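Local structure of mitogen activated protein kinase, putative (Leishmania donovani, 4QNY) at residues A[148-153]-A[166-171]; A[191-196]-A[208-213]; A[214-219]-A[286-291]. The protein probably acts as a mitogen-activated protein kinase, binding a magnesium-nucleotide and transferring its terminal phosphate to protein substrates. One frame throughout, in Å; residues are numbered along the deposited sequence.

Contact 1. Residues A[148-153]-A[166-171]. With MG (magnesium ion), chain C; ANP (phosphoaminophosphonic acid-adenylate ester), chain D.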
loop_
_atom_site.group_PDB
_atom_site.type_symbol
_atom_site.label_atom_id
_atom_site.label_comp_id
_atom_site.label_asym_id
_atom_site.label_seq_id
_atom_site.Cartn_x
_atom_site.Cartn_y
_atom_site.Cartn_z
ATOM N N HIS A 148 -1.456 7.247 0.565
ATOM C CA HIS A 148 -0.715 6.071 0.117
ATOM C C HIS A 148 -1.172 5.585 -1.256
ATOM O O HIS A 148 -0.339 5.255 -2.104
ATOM C CB HIS A 148 -0.841 4.938 1.136
ATOM C CG HIS A 148 0.117 3.813 0.900
ATOM N ND1 HIS A 148 -0.161 2.765 0.050
ATOM C CD2 HIS A 148 1.353 3.576 1.398
ATOM C CE1 HIS A 148 0.861 1.928 0.037
ATOM N NE2 HIS A 148 1.794 2.397 0.847
ATOM N N ARG A 149 -2.490 5.513 -1.449
ATOM C CA ARG A 149 -3.111 5.200 -2.742
ATOM C C ARG A 149 -2.932 3.726 -3.156
ATOM O O ARG A 149 -3.630 3.232 -4.043
ATOM C CB ARG A 149 -2.565 6.161 -3.820
ATOM C CG ARG A 149 -2.891 5.834 -5.273
ATOM C CD ARG A 149 -4.385 5.812 -5.554
ATOM N NE ARG A 149 -4.689 4.879 -6.634
ATOM C CZ ARG A 149 -4.951 5.237 -7.886
ATOM N NH1 ARG A 149 -5.208 4.310 -8.797
ATOM N NH2 ARG A 149 -4.961 6.519 -8.228
ATOM N N ASP A 150 -2.039 3.004 -2.488
ATOM C CA ASP A 150 -1.821 1.601 -2.836
ATOM C C ASP A 150 -1.836 0.679 -1.615
ATOM O O ASP A 150 -0.928 -0.130 -1.429
ATOM C CB ASP A 150 -0.497 1.446 -3.592
ATOM C CG ASP A 150 -0.458 0.194 -4.451
ATOM O OD1 ASP A 150 -1.540 -0.321 -4.807
ATOM O OD2 ASP A 150 0.655 -0.273 -4.776
ATOM N N ILE A 151 -2.875 0.798 -0.792
ATOM C CA ILE A 151 -3.014 -0.053 0.388
ATOM C C ILE A 151 -3.570 -1.426 0.013
ATOM O O ILE A 151 -4.767 -1.583 -0.226
ATOM C CB ILE A 151 -3.919 0.597 1.454
ATOM C CG1 ILE A 151 -3.273 1.877 1.985
ATOM C CG2 ILE A 151 -4.169 -0.366 2.608
ATOM C CD1 ILE A 151 -1.982 1.639 2.739
ATOM N N THR A 152 -2.677 -2.409 -0.051
ATOM C CA THR A 152 -3.030 -3.789 -0.373
ATOM C C THR A 152 -2.259 -4.721 0.561
ATOM O O THR A 152 -1.228 -4.325 1.105
ATOM C CB THR A 152 -2.706 -4.143 -1.848
ATOM O OG1 THR A 152 -1.292 -4.062 -2.064
ATOM C CG2 THR A 152 -3.425 -3.206 -2.809
ATOM N N PRO A 153 -2.756 -5.956 0.759
ATOM C CA PRO A 153 -2.067 -6.932 1.614
ATOM C C PRO A 153 -0.595 -7.128 1.259
ATOM O O PRO A 153 0.229 -7.318 2.155
ATOM C CB PRO A 153 -2.854 -8.221 1.367
ATOM C CG PRO A 153 -4.224 -7.754 1.047
ATOM C CD PRO A 153 -4.055 -6.468 0.285
ATOM N N ILE A 166 4.110 -0.655 6.845
ATOM C CA ILE A 166 3.577 -0.320 5.527
ATOM C C ILE A 166 4.703 0.023 4.552
ATOM O O ILE A 166 5.609 0.784 4.887
ATOM C CB ILE A 166 2.588 0.866 5.606
ATOM C CG1 ILE A 166 1.327 0.461 6.373
ATOM C CG2 ILE A 166 2.218 1.359 4.213
ATOM C CD1 ILE A 166 0.238 1.512 6.358
ATOM N N CYS A 167 4.644 -0.543 3.349
ATOM C CA CYS A 167 5.657 -0.280 2.333
ATOM C C CYS A 167 5.038 0.159 1.007
ATOM O O CYS A 167 3.825 0.356 0.912
ATOM C CB CYS A 167 6.526 -1.522 2.111
ATOM S SG CYS A 167 5.682 -2.902 1.302
ATOM N N ASP A 168 5.896 0.315 -0.001
ATOM C CA ASP A 168 5.495 0.652 -1.368
ATOM C C ASP A 168 4.792 2.007 -1.468
ATOM O O ASP A 168 3.568 2.079 -1.582
ATOM C CB ASP A 168 4.595 -0.448 -1.945
ATOM C CG ASP A 168 4.512 -0.403 -3.462
ATOM O OD1 ASP A 168 4.837 0.646 -4.054
ATOM O OD2 ASP A 168 4.117 -1.424 -4.064
ATOM N N PHE A 169 5.580 3.077 -1.440
ATOM C CA PHE A 169 5.055 4.422 -1.646
ATOM C C PHE A 169 5.216 4.842 -3.104
ATOM O O PHE A 169 5.458 6.012 -3.399
ATOM C CB PHE A 169 5.760 5.423 -0.727
ATOM C CG PHE A 169 5.485 5.206 0.734
ATOM C CD1 PHE A 169 4.401 5.812 1.346
ATOM C CD2 PHE A 169 6.312 4.397 1.495
ATOM C CE1 PHE A 169 4.145 5.614 2.690
ATOM C CE2 PHE A 169 6.061 4.195 2.839
ATOM C CZ PHE A 169 4.976 4.805 3.438
ATOM N N GLY A 170 5.078 3.881 -4.011
ATOM C CA GLY A 170 5.294 4.120 -5.427
ATOM C C GLY A 170 4.167 4.856 -6.127
ATOM O O GLY A 170 4.356 5.400 -7.214
ATOM N N LEU A 171 2.991 4.872 -5.509
ATOM C CA LEU A 171 1.838 5.553 -6.089
ATOM C C LEU A 171 1.289 6.623 -5.156
ATOM O O LEU A 171 0.156 7.075 -5.320
ATOM C CB LEU A 171 0.734 4.549 -6.428
ATOM C CG LEU A 171 0.922 3.699 -7.686
ATOM C CD1 LEU A 171 -0.244 2.736 -7.852
ATOM C CD2 LEU A 171 1.063 4.587 -8.911
HETATM MG MG MG C . 3.943 -3.526 -3.698
HETATM P PG ANP D . 6.870 -0.383 -6.827
HETATM O O1G ANP D . 8.162 -1.038 -7.197
HETATM O O2G ANP D . 7.162 0.806 -5.833
HETATM O O3G ANP D . 6.189 0.202 -8.131
HETATM P PB ANP D . 6.453 -3.023 -5.883
HETATM O O1B ANP D . 7.067 -3.507 -7.156
HETATM O O2B ANP D . 5.304 -3.995 -5.486
HETATM N N3B ANP D . 5.809 -1.483 -6.088
HETATM P PA ANP D . 7.241 -3.383 -3.251
HETATM O O1A ANP D . 5.789 -3.485 -2.981
HETATM O O2A ANP D . 7.938 -2.326 -2.390
HETATM O O3A ANP D . 7.548 -2.990 -4.769
HETATM O "O5'" ANP D . 7.882 -4.814 -3.019
HETATM C "C5'" ANP D . 7.321 -6.007 -3.606
HETATM C "C4'" ANP D . 7.315 -7.107 -2.574
HETATM O "O4'" ANP D . 8.626 -7.241 -1.990
HETATM C "C3'" ANP D . 6.388 -6.888 -1.386
HETATM O "O3'" ANP D . 5.058 -7.289 -1.694
HETATM C "C2'" ANP D . 7.021 -7.777 -0.315
HETATM O "O2'" ANP D . 6.589 -9.128 -0.430
HETATM C "C1'" ANP D . 8.516 -7.662 -0.642
HETATM N N9 ANP D . 9.229 -6.707 0.200
HETATM C C8 ANP D . 9.378 -5.365 -0.017
HETATM N N7 ANP D . 10.070 -4.741 0.911
HETATM C C5 ANP D . 10.394 -5.754 1.799
HETATM C C6 ANP D . 11.125 -5.752 3.008
HETATM N N6 ANP D . 11.676 -4.660 3.542
HETATM N N1 ANP D . 11.268 -6.931 3.655
HETATM C C2 ANP D . 10.716 -8.027 3.125
HETATM N N3 ANP D . 10.010 -8.149 1.997
HETATM C C4 ANP D . 9.886 -6.969 1.381
HETATM O O HOH W 1 2.053 4.075 -3.023
HETATM O O HOH W 2 3.800 -5.565 -3.487
HETATM O O HOH W 3 2.296 -3.541 -4.804
#

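Contact 2. Residues A[191-196]-A[208-213]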
loop_
_atom_site.group_PDB
_atom_site.type_symbol
_atom_site.label_atom_id
_atom_site.label_comp_id
_atom_site.label_asym_id
_atom_site.label_seq_id
_atom_site.Cartn_x
_atom_site.Cartn_y
_atom_site.Cartn_z
ATOM N N TYR A 191 -8.706 -3.430 -4.633
ATOM C CA TYR A 191 -8.646 -2.666 -3.394
ATOM C C TYR A 191 -8.874 -1.178 -3.631
ATOM O O TYR A 191 -8.625 -0.353 -2.753
ATOM C CB TYR A 191 -7.304 -2.908 -2.702
ATOM C CG TYR A 191 -7.072 -4.372 -2.408
ATOM C CD1 TYR A 191 -7.534 -4.942 -1.231
ATOM C CD2 TYR A 191 -6.417 -5.190 -3.320
ATOM C CE1 TYR A 191 -7.340 -6.283 -0.963
ATOM C CE2 TYR A 191 -6.218 -6.532 -3.062
ATOM C CZ TYR A 191 -6.681 -7.074 -1.881
ATOM O OH TYR A 191 -6.484 -8.409 -1.615
ATOM N N ARG A 192 -9.362 -0.846 -4.821
ATOM C CA ARG A 192 -9.679 0.532 -5.166
ATOM C C ARG A 192 -11.026 0.957 -4.589
ATOM O O ARG A 192 -12.033 0.271 -4.763
ATOM C CB ARG A 192 -9.676 0.716 -6.684
ATOM C CG ARG A 192 -8.299 0.595 -7.312
ATOM C CD ARG A 192 -8.367 0.684 -8.825
ATOM N NE ARG A 192 -7.092 1.103 -9.394
ATOM C CZ ARG A 192 -6.868 1.266 -10.694
ATOM N NH1 ARG A 192 -7.839 1.045 -11.571
ATOM N NH2 ARG A 192 -5.674 1.659 -11.115
ATOM N N ALA A 193 -11.029 2.093 -3.897
ATOM C CA ALA A 193 -12.245 2.659 -3.325
ATOM C C ALA A 193 -13.252 3.001 -4.424
ATOM O O ALA A 193 -12.860 3.285 -5.555
ATOM C CB ALA A 193 -11.906 3.894 -2.499
ATOM N N PRO A 194 -14.557 2.968 -4.095
ATOM C CA PRO A 194 -15.609 3.239 -5.083
ATOM C C PRO A 194 -15.497 4.614 -5.740
ATOM O O PRO A 194 -15.877 4.755 -6.902
ATOM C CB PRO A 194 -16.902 3.137 -4.260
ATOM C CG PRO A 194 -16.473 3.265 -2.833
ATOM C CD PRO A 194 -15.123 2.631 -2.779
ATOM N N GLU A 195 -14.987 5.607 -5.019
ATOM C CA GLU A 195 -14.830 6.938 -5.594
ATOM C C GLU A 195 -13.786 6.928 -6.711
ATOM O O GLU A 195 -13.899 7.677 -7.680
ATOM C CB GLU A 195 -14.451 7.963 -4.519
ATOM C CG GLU A 195 -13.242 7.597 -3.674
ATOM C CD GLU A 195 -13.620 6.875 -2.395
ATOM O OE1 GLU A 195 -12.993 7.149 -1.351
ATOM O OE2 GLU A 195 -14.541 6.031 -2.434
ATOM N N LEU A 196 -12.775 6.075 -6.573
ATOM C CA LEU A 196 -11.785 5.895 -7.628
ATOM C C LEU A 196 -12.413 5.164 -8.807
ATOM O O LEU A 196 -12.288 5.587 -9.955
ATOM C CB LEU A 196 -10.571 5.117 -7.114
ATOM C CG LEU A 196 -9.689 5.798 -6.068
ATOM C CD1 LEU A 196 -8.530 4.893 -5.676
ATOM C CD2 LEU A 196 -9.180 7.128 -6.590
ATOM N N ASP A 208 -7.548 5.148 1.505
ATOM C CA ASP A 208 -6.646 4.270 2.241
ATOM C C ASP A 208 -7.412 3.495 3.305
ATOM O O ASP A 208 -7.058 2.363 3.636
ATOM C CB ASP A 208 -5.509 5.070 2.880
ATOM C CG ASP A 208 -4.505 5.572 1.860
ATOM O OD1 ASP A 208 -4.392 4.953 0.780
ATOM O OD2 ASP A 208 -3.827 6.582 2.138
ATOM N N VAL A 209 -8.465 4.112 3.834
ATOM C CA VAL A 209 -9.319 3.465 4.823
ATOM C C VAL A 209 -10.070 2.309 4.174
ATOM O O VAL A 209 -10.260 1.254 4.782
ATOM C CB VAL A 209 -10.323 4.458 5.446
ATOM C CG1 VAL A 209 -11.231 3.754 6.445
ATOM C CG2 VAL A 209 -9.585 5.609 6.113
ATOM N N TRP A 210 -10.483 2.517 2.927
ATOM C CA TRP A 210 -11.163 1.485 2.152
ATOM C C TRP A 210 -10.272 0.261 1.988
ATOM O O TRP A 210 -10.732 -0.875 2.100
ATOM C CB TRP A 210 -11.577 2.027 0.779
ATOM C CG TRP A 210 -12.282 1.015 -0.075
ATOM C CD1 TRP A 210 -11.711 0.158 -0.971
ATOM C CD2 TRP A 210 -13.690 0.753 -0.109
ATOM N NE1 TRP A 210 -12.677 -0.622 -1.561
ATOM C CE2 TRP A 210 -13.900 -0.275 -1.049
ATOM C CE3 TRP A 210 -14.793 1.288 0.563
ATOM C CZ2 TRP A 210 -15.168 -0.779 -1.334
ATOM C CZ3 TRP A 210 -16.051 0.788 0.277
ATOM C CH2 TRP A 210 -16.227 -0.236 -0.662
ATOM N N GLY A 211 -8.991 0.505 1.726
ATOM C CA GLY A 211 -8.019 -0.562 1.578
ATOM C C GLY A 211 -7.855 -1.379 2.844
ATOM O O GLY A 211 -7.687 -2.595 2.787
ATOM N N ILE A 212 -7.906 -0.709 3.992
ATOM C CA ILE A 212 -7.807 -1.383 5.283
ATOM C C ILE A 212 -9.042 -2.246 5.531
ATOM O O ILE A 212 -8.944 -3.349 6.071
ATOM C CB ILE A 212 -7.636 -0.371 6.435
ATOM C CG1 ILE A 212 -6.326 0.396 6.273
ATOM C CG2 ILE A 212 -7.662 -1.071 7.784
ATOM C CD1 ILE A 212 -5.090 -0.480 6.329
ATOM N N GLY A 213 -10.201 -1.738 5.121
ATOM C CA GLY A 213 -11.442 -2.484 5.228
ATOM C C GLY A 213 -11.398 -3.767 4.422
ATOM O O GLY A 213 -11.824 -4.820 4.894
HETATM O O HOH W 4 -12.491 -2.304 -3.810
#

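Contact 3. Residues A[214-219]-A[286-291]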
loop_
_atom_site.group_PDB
_atom_site.type_symbol
_atom_site.label_atom_id
_atom_site.label_comp_id
_atom_site.label_asym_id
_atom_site.label_seq_id
_atom_site.Cartn_x
_atom_site.Cartn_y
_atom_site.Cartn_z
ATOM N N CYS A 214 -10.878 -3.678 3.202
ATOM C CA CYS A 214 -10.706 -4.854 2.357
ATOM C C CYS A 214 -9.772 -5.857 3.023
ATOM O O CYS A 214 -10.019 -7.062 3.007
ATOM C CB CYS A 214 -10.157 -4.460 0.986
ATOM S SG CYS A 214 -11.223 -3.363 0.031
ATOM N N ILE A 215 -8.696 -5.343 3.608
ATOM C CA ILE A 215 -7.732 -6.172 4.320
ATOM C C ILE A 215 -8.368 -6.788 5.565
ATOM O O ILE A 215 -8.154 -7.964 5.866
ATOM C CB ILE A 215 -6.481 -5.360 4.712
ATOM C CG1 ILE A 215 -5.702 -4.957 3.459
ATOM C CG2 ILE A 215 -5.586 -6.159 5.646
ATOM C CD1 ILE A 215 -4.564 -3.997 3.726
ATOM N N LEU A 216 -9.158 -5.991 6.281
ATOM C CA LEU A 216 -9.877 -6.480 7.454
ATOM C C LEU A 216 -10.851 -7.591 7.071
ATOM O O LEU A 216 -11.005 -8.571 7.799
ATOM C CB LEU A 216 -10.623 -5.336 8.144
ATOM C CG LEU A 216 -11.539 -5.712 9.314
ATOM C CD1 LEU A 216 -10.763 -6.444 10.396
ATOM C CD2 LEU A 216 -12.218 -4.477 9.886
ATOM N N GLY A 217 -11.497 -7.433 5.920
ATOM C CA GLY A 217 -12.441 -8.421 5.432
ATOM C C GLY A 217 -11.789 -9.762 5.159
ATOM O O GLY A 217 -12.406 -10.813 5.339
ATOM N N GLU A 218 -10.534 -9.725 4.728
ATOM C CA GLU A 218 -9.795 -10.945 4.431
ATOM C C GLU A 218 -9.198 -11.562 5.693
ATOM O O GLU A 218 -9.155 -12.784 5.831
ATOM C CB GLU A 218 -8.692 -10.667 3.409
ATOM C CG GLU A 218 -9.209 -10.247 2.045
ATOM C CD GLU A 218 -8.096 -10.014 1.045
ATOM O OE1 GLU A 218 -7.169 -10.848 0.981
ATOM O OE2 GLU A 218 -8.148 -8.997 0.324
ATOM N N LEU A 219 -8.738 -10.712 6.606
ATOM C CA LEU A 219 -8.176 -11.171 7.874
ATOM C C LEU A 219 -9.225 -11.892 8.714
ATOM O O LEU A 219 -8.910 -12.829 9.449
ATOM C CB LEU A 219 -7.592 -9.994 8.661
ATOM C CG LEU A 219 -6.292 -9.384 8.132
ATOM C CD1 LEU A 219 -5.980 -8.081 8.849
ATOM C CD2 LEU A 219 -5.137 -10.365 8.274
ATOM N N ASP A 286 -18.705 -4.231 12.798
ATOM C CA ASP A 286 -19.105 -2.833 12.699
ATOM C C ASP A 286 -17.991 -1.990 12.097
ATOM O O ASP A 286 -18.239 -1.139 11.242
ATOM C CB ASP A 286 -19.493 -2.274 14.064
ATOM C CG ASP A 286 -19.789 -0.790 14.011
ATOM O OD1 ASP A 286 -20.824 -0.416 13.425
ATOM O OD2 ASP A 286 -18.985 0.003 14.544
ATOM N N LEU A 287 -16.765 -2.225 12.556
ATOM C CA LEU A 287 -15.601 -1.525 12.025
ATOM C C LEU A 287 -15.433 -1.837 10.544
ATOM O O LEU A 287 -15.100 -0.961 9.748
ATOM C CB LEU A 287 -14.338 -1.908 12.796
ATOM C CG LEU A 287 -13.049 -1.213 12.352
ATOM C CD1 LEU A 287 -13.163 0.294 12.527
ATOM C CD2 LEU A 287 -11.850 -1.755 13.115
ATOM N N LEU A 288 -15.674 -3.093 10.185
ATOM C CA LEU A 288 -15.610 -3.532 8.797
ATOM C C LEU A 288 -16.680 -2.843 7.956
ATOM O O LEU A 288 -16.409 -2.380 6.847
ATOM C CB LEU A 288 -15.767 -5.053 8.714
ATOM C CG LEU A 288 -15.691 -5.683 7.323
ATOM C CD1 LEU A 288 -14.348 -5.387 6.684
ATOM C CD2 LEU A 288 -15.932 -7.183 7.398
ATOM N N ARG A 289 -17.894 -2.781 8.495
ATOM C CA ARG A 289 -19.012 -2.128 7.824
ATOM C C ARG A 289 -18.738 -0.648 7.576
ATOM O O ARG A 289 -18.996 -0.130 6.489
ATOM C CB ARG A 289 -20.290 -2.285 8.652
ATOM C CG ARG A 289 -21.451 -1.425 8.182
ATOM C CD ARG A 289 -22.375 -1.071 9.338
ATOM N NE ARG A 289 -21.687 -0.287 10.359
ATOM C CZ ARG A 289 -21.588 1.039 10.343
ATOM N NH1 ARG A 289 -22.133 1.736 9.356
ATOM N NH2 ARG A 289 -20.942 1.671 11.315
ATOM N N HIS A 290 -18.211 0.026 8.593
ATOM C CA HIS A 290 -17.986 1.463 8.524
ATOM C C HIS A 290 -16.777 1.805 7.650
ATOM O O HIS A 290 -16.738 2.861 7.020
ATOM C CB HIS A 290 -17.805 2.037 9.931
ATOM C CG HIS A 290 -18.214 3.471 10.056
ATOM N ND1 HIS A 290 -18.384 4.092 11.274
ATOM C CD2 HIS A 290 -18.492 4.404 9.115
ATOM C CE1 HIS A 290 -18.746 5.348 11.079
ATOM N NE2 HIS A 290 -18.818 5.563 9.777
ATOM N N MET A 291 -15.796 0.908 7.617
ATOM C CA MET A 291 -14.624 1.087 6.764
ATOM C C MET A 291 -14.986 0.940 5.291
ATOM O O MET A 291 -14.318 1.496 4.420
ATOM C CB MET A 291 -13.528 0.082 7.125
ATOM C CG MET A 291 -12.652 0.492 8.296
ATOM S SD MET A 291 -11.387 -0.742 8.660
ATOM C CE MET A 291 -10.446 0.100 9.929
#

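Contact 1. Residues A[148-153]-A[166-171]
H148 and F169 form a T-shaped (edge-to-face) pair: the imidazole edge is aimed at the phenyl face, with planes at 63° and H148 CD2 3.7 Å from F169 CE1. A first torsion of -168° puts H148 CG anti to the backbone N and carries the ring toward residues 166-169. There H148 NE2 donates to C167 O at 2.9 Å; the oxygen lies close to the imidazole plane, while the donor stands above the carbonyl plane. The other nitrogen, H148 ND1, accepts from D150 N at 3.2 Å, and bonds at both nitrogens fix the ring's rotation, while I151 CD1 lies over one face, toward its rim. Water 1 joins the two backbones, donating to H148 O and D168 O and accepting from L171 N. D168 divides its carboxylate: OD1 receives G170 N at 3.2 Å through its anti lone pair, closing an Asx turn, and OD2 binds magnesium at 2.1 Å. Nucleotide atoms O1A and O2B, two waters and N155 complete the site. The HRD-like residues 148-150 of the catalytic loop are thus fastened to the DFG residues 168-170. With ND1 accepting, the bonding fits a proton on NE2, consistent with a second-shell role in positioning the backbone around D168.

Contact 2. Residues A[191-196]-A[208-213]
W210 NE1 and R192 O are joined by one water: water 4 accepts from W210 NE1 at 2.8 Å and donates to R192 O, also at 2.8 Å. The direct separation of NE1 and R192 O is 3.4 Å at a poor angle, so the water, lying in the indole plane at its edge, makes the polar link. Y191 O also lies at that edge, 3.6 Å from W210 CD1. Most of the remaining contact is carried by one face of the indole. P194 CD stands almost on the normal of the six-membered ring (4° off it), 3.4 Å from the centroid, and A193 CA sits above the five-membered ring, 3.6 Å from its centroid and 16° off the normal. Both are CH-pi contacts, and A193 CB adds an apolar touch to W210 CG at 3.8 Å. With chi1 at 180°, W210 CG is anti to the backbone N, which presents one indole face to A193 and P194. A193, P194 and E195 match the APE motif that closes the activation segment of protein kinases; A193 is the N-cap of the short helix 194-197, and the salt bridge of E195 with R299 agrees with the one usual for that motif. Helix 206-219 supplies the indole, F226 meets W210 with its ring, and I238 of helix 231-242 touches it too. D208, earlier on helix 206-219, bonds H142 of helix 124-143. Through the W210 packing, the contact places the end of the activation segment against helix 206-219.

Contact 3. Residues A[214-219]-A[286-291]
L216 enters a hollow on helix 282-291 with one methyl, CD2, which meets L287, L288 and M291 together. It lies 3.7 Å from L288 CA, close to the backbone itself, with L287 CG at 4.2 Å and M291 SD at 4.0 Å completing the walls. A first torsion of 174° sets L216 CG anti to the backbone N and directs that end of the side chain toward the partner helix, where the CD2 methyl makes the touch. The reverse bump is L288, whose CD1 settles over the bare backbone of G217, 3.6 Å from G217 N, and also lies 3.9 Å from L216 CG. The two leucines pass obliquely, each reaching the other helix's backbone. The segment axes approach to 9.5 Å and run roughly antiparallel, at 147° between their N-to-C directions. L216 also touches I127 and I131, and M291 touches L135, so helix 124-143 borders this apolar patch. Charge lies away from the interface, where R289 NE and NH2 both hold D286 OD1 in a salt bridge and D286 OD2 is bonded to H308. All five touching residues are buried and no hydrogen bond crosses between the segments: cohesion here rests on apolar contact and on the fit of branched side chains.

In the fold
The contacts follow one another along the chain, and all lie in the protein kinase domain. Contact 1, centred about 2 Å from the chain's centre, contributes D168 and G170 to the magnesium-nucleotide site. The centres of contacts 1 and 2 are about 12 Å apart. The centres of contacts 1 and 3 are about 18 Å apart. Contacts 2 and 3 share helix 206-219, their centres about 11 Å apart. That helix also reaches back to contact 1, since D208 OD2 and OD1 probably accept from H148 N and R149 N, and I215 packs on I151 and P153. Y191 OH probably bonds E218 OE2, joining 191-196 to 214-219. One helix therefore connects catalytic loop, activation-segment end and helix 282-291, as the F helix does in protein kinases.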